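Local atomic coordinates of defective in germ line development protein 3, isoform a (Caenorhabditis elegans, PDB entry 3N89), a protein that acts in germ-line development as the C. elegans ortholog of Bicaudal-C, with KH domains forming a globular platform and a probable role in RNA binding. Residues A[328-331]-A[332-336]. Numbering follows the deposited sequence.
Sequences LYTA and YQKVL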
ATOM      1  N   LEU A 328      -9.155  -7.640   9.501  1.00 22.91           N
ATOM      2  CA  LEU A 328      -7.921  -7.981  10.204  1.00 23.68           C
ATOM      3  C   LEU A 328      -8.067  -7.591  11.674  1.00 24.58           C
ATOM      4  O   LEU A 328      -7.832  -8.409  12.571  1.00 25.87           O
ATOM      5  CB  LEU A 328      -6.733  -7.248   9.571  1.00 24.17           C
ATOM      6  CG  LEU A 328      -5.322  -7.418  10.153  1.00 26.40           C
ATOM      7  CD1 LEU A 328      -4.291  -6.900   9.155  1.00 23.45           C
ATOM      8  CD2 LEU A 328      -5.194  -6.665  11.475  1.00 24.90           C
ATOM      9  N   TYR A 329      -8.459  -6.347  11.930  1.00 24.03           N
ATOM     10  CA  TYR A 329      -8.628  -5.891  13.308  1.00 23.73           C
ATOM     11  C   TYR A 329      -9.595  -6.806  14.073  1.00 24.26           C
ATOM     12  O   TYR A 329      -9.337  -7.168  15.221  1.00 22.94           O
ATOM     13  CB  TYR A 329      -9.120  -4.437  13.334  1.00 21.71           C
ATOM     14  CG  TYR A 329      -8.142  -3.443  12.729  1.00 22.54           C
ATOM     15  CD1 TYR A 329      -6.777  -3.725  12.657  1.00 23.70           C
ATOM     16  CD2 TYR A 329      -8.575  -2.198  12.267  1.00 23.07           C
ATOM     17  CE1 TYR A 329      -5.871  -2.789  12.147  1.00 23.11           C
ATOM     18  CE2 TYR A 329      -7.674  -1.254  11.760  1.00 19.11           C
ATOM     19  CZ  TYR A 329      -6.331  -1.557  11.703  1.00 20.51           C
ATOM     20  OH  TYR A 329      -5.450  -0.621  11.211  1.00 22.66           O
ATOM     21  N   THR A 330     -10.699  -7.193  13.439  1.00 24.00           N
ATOM     22  CA  THR A 330     -11.661  -8.083  14.091  1.00 22.41           C
ATOM     23  C   THR A 330     -10.946  -9.358  14.527  1.00 23.66           C
ATOM     24  O   THR A 330     -11.150  -9.856  15.638  1.00 22.63           O
ATOM     25  CB  THR A 330     -12.800  -8.478  13.136  1.00 21.18           C
ATOM     26  OG1 THR A 330     -13.530  -7.308  12.753  1.00 21.17           O
ATOM     27  CG2 THR A 330     -13.740  -9.470  13.803  1.00 17.61           C
ATOM     28  N   ALA A 331     -10.111  -9.885  13.634  1.00 23.53           N
ATOM     29  CA  ALA A 331      -9.359 -11.094  13.920  1.00 25.03           C
ATOM     30  C   ALA A 331      -8.450 -10.816  15.112  1.00 28.17           C
ATOM     31  O   ALA A 331      -8.248 -11.675  15.971  1.00 29.79           O
ATOM     32  CB  ALA A 331      -8.534 -11.498  12.709  1.00 22.78           C
ATOM     33  N   TYR A 332      -7.908  -9.605  15.157  1.00 28.25           N
ATOM     34  CA  TYR A 332      -7.026  -9.199  16.238  1.00 28.75           C
ATOM     35  C   TYR A 332      -7.781  -9.197  17.566  1.00 29.23           C
ATOM     36  O   TYR A 332      -7.345  -9.806  18.544  1.00 30.90           O
ATOM     37  CB  TYR A 332      -6.476  -7.801  15.953  1.00 28.09           C
ATOM     38  CG  TYR A 332      -5.591  -7.242  17.037  1.00 23.01           C
ATOM     39  CD1 TYR A 332      -4.351  -7.806  17.316  1.00 22.21           C
ATOM     40  CD2 TYR A 332      -5.986  -6.125  17.772  1.00 24.80           C
ATOM     41  CE1 TYR A 332      -3.520  -7.267  18.295  1.00 22.99           C
ATOM     42  CE2 TYR A 332      -5.163  -5.579  18.760  1.00 22.91           C
ATOM     43  CZ  TYR A 332      -3.934  -6.154  19.010  1.00 23.55           C
ATOM     44  OH  TYR A 332      -3.114  -5.599  19.958  1.00 21.83           O
ATOM     45  N   GLN A 333      -8.915  -8.511  17.605  1.00 29.26           N
ATOM     46  CA  GLN A 333      -9.715  -8.449  18.825  1.00 30.62           C
ATOM     47  C   GLN A 333      -9.949  -9.846  19.409  1.00 31.85           C
ATOM     48  O   GLN A 333      -9.929 -10.021  20.627  1.00 31.71           O
ATOM     49  CB  GLN A 333     -11.063  -7.779  18.543  1.00 29.31           C
ATOM     50  CG  GLN A 333     -11.830  -7.373  19.794  1.00 32.06           C
ATOM     51  CD  GLN A 333     -13.227  -6.859  19.484  1.00 34.16           C
ATOM     52  OE1 GLN A 333     -13.397  -5.938  18.689  1.00 35.48           O
ATOM     53  NE2 GLN A 333     -14.234  -7.458  20.113  1.00 35.46           N
ATOM     54  N   LYS A 334     -10.153 -10.838  18.541  1.00 32.66           N
ATOM     55  CA  LYS A 334     -10.396 -12.202  18.994  1.00 32.47           C
ATOM     56  C   LYS A 334      -9.226 -12.861  19.708  1.00 34.72           C
ATOM     57  O   LYS A 334      -9.442 -13.668  20.616  1.00 36.47           O
ATOM     58  CB  LYS A 334     -10.838 -13.098  17.835  1.00 33.86           C
ATOM     59  CG  LYS A 334     -12.314 -12.973  17.462  1.00 35.00           C
ATOM     60  CD  LYS A 334     -12.762 -14.139  16.597  1.00 35.65           C
ATOM     61  CE  LYS A 334     -14.244 -14.035  16.224  1.00 38.06           C
ATOM     62  NZ  LYS A 334     -14.533 -12.946  15.240  1.00 36.58           N
ATOM     63  N   VAL A 335      -7.995 -12.551  19.306  1.00 34.62           N
ATOM     64  CA  VAL A 335      -6.848 -13.161  19.972  1.00 33.00           C
ATOM     65  C   VAL A 335      -6.688 -12.586  21.371  1.00 32.48           C
ATOM     66  O   VAL A 335      -6.500 -13.330  22.334  1.00 33.20           O
ATOM     67  CB  VAL A 335      -5.521 -12.982  19.165  1.00 33.88           C
ATOM     68  CG1 VAL A 335      -5.423 -11.588  18.578  1.00 33.53           C
ATOM     69  CG2 VAL A 335      -4.322 -13.236  20.079  1.00 32.32           C
ATOM     70  N   LEU A 336      -6.775 -11.266  21.490  1.00 33.46           N
ATOM     71  CA  LEU A 336      -6.642 -10.616  22.796  1.00 33.37           C
ATOM     72  C   LEU A 336      -7.701 -11.123  23.757  1.00 33.45           C
ATOM     73  O   LEU A 336      -8.816 -11.426  23.353  1.00 33.74           O
ATOM     74  CB  LEU A 336      -6.787  -9.097  22.673  1.00 32.34           C
ATOM     75  CG  LEU A 336      -5.649  -8.342  21.997  1.00 32.24           C
ATOM     76  CD1 LEU A 336      -5.845  -6.849  22.152  1.00 32.67           C
ATOM     77  CD2 LEU A 336      -4.359  -8.750  22.631  1.00 33.21           C
TER
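The ring of Tyr332 has Tyr329 O lying obliquely to it, nearest to Tyr332 CB (3.0 Å), and on one face Leu336, four residues on in the same helix end, with CG 4.1 Å above the plane and displaced toward the rim. Both tyrosines belong to the last turns of helix 325-335, the C-terminal helix of KH5, the last of the four KH domains in this structure, which packs on the antiparallel strands 260-268 and 311-321. With CG anti to the backbone N (chi1 177°), the Tyr332 ring swings off the helix to stack with Phe90 and meet Phe265 edge-to-face, and its OH is hydrogen-bonded to Pro27 O; Tyr329, one turn earlier, also meets Phe90, edge-to-face, and its OH is hydrogen-bonded to Asp94 OD1. Tyrosine suits both places because a broad ring fills the buried seam while the hydroxyl at its far end finds a polar partner, joining this helix to KH2.

The backbone beneath is an ordinary alpha helix that slackens toward its end. Tyr332 N is hydrogen-bonded to Leu328 O at 2.9 Å, in the carbonyl plane. Gln333 N reaches Tyr329 O at 2.8 Å, nearly straight. Lys334 N bonds to Thr330 O at 3.2 Å, and the bond from Val335 N to Ala331 O stretches to a weak 3.5 Å. Lys334 N also makes a weak second bond to Ala331 O, before Leu336 leaves helical geometry.

Small Ala331 lies against Leu318 of strand 311-321, its methyl taking little room between helix and sheet. On the more exposed flank, Thr330 and Lys334 run side by side, one turn apart and pointing the same way. A bend at chi4 (71°) in the otherwise extended outer part of the lysine leaves its NZ 3.8 Å from the methyl CG2 of Thr330.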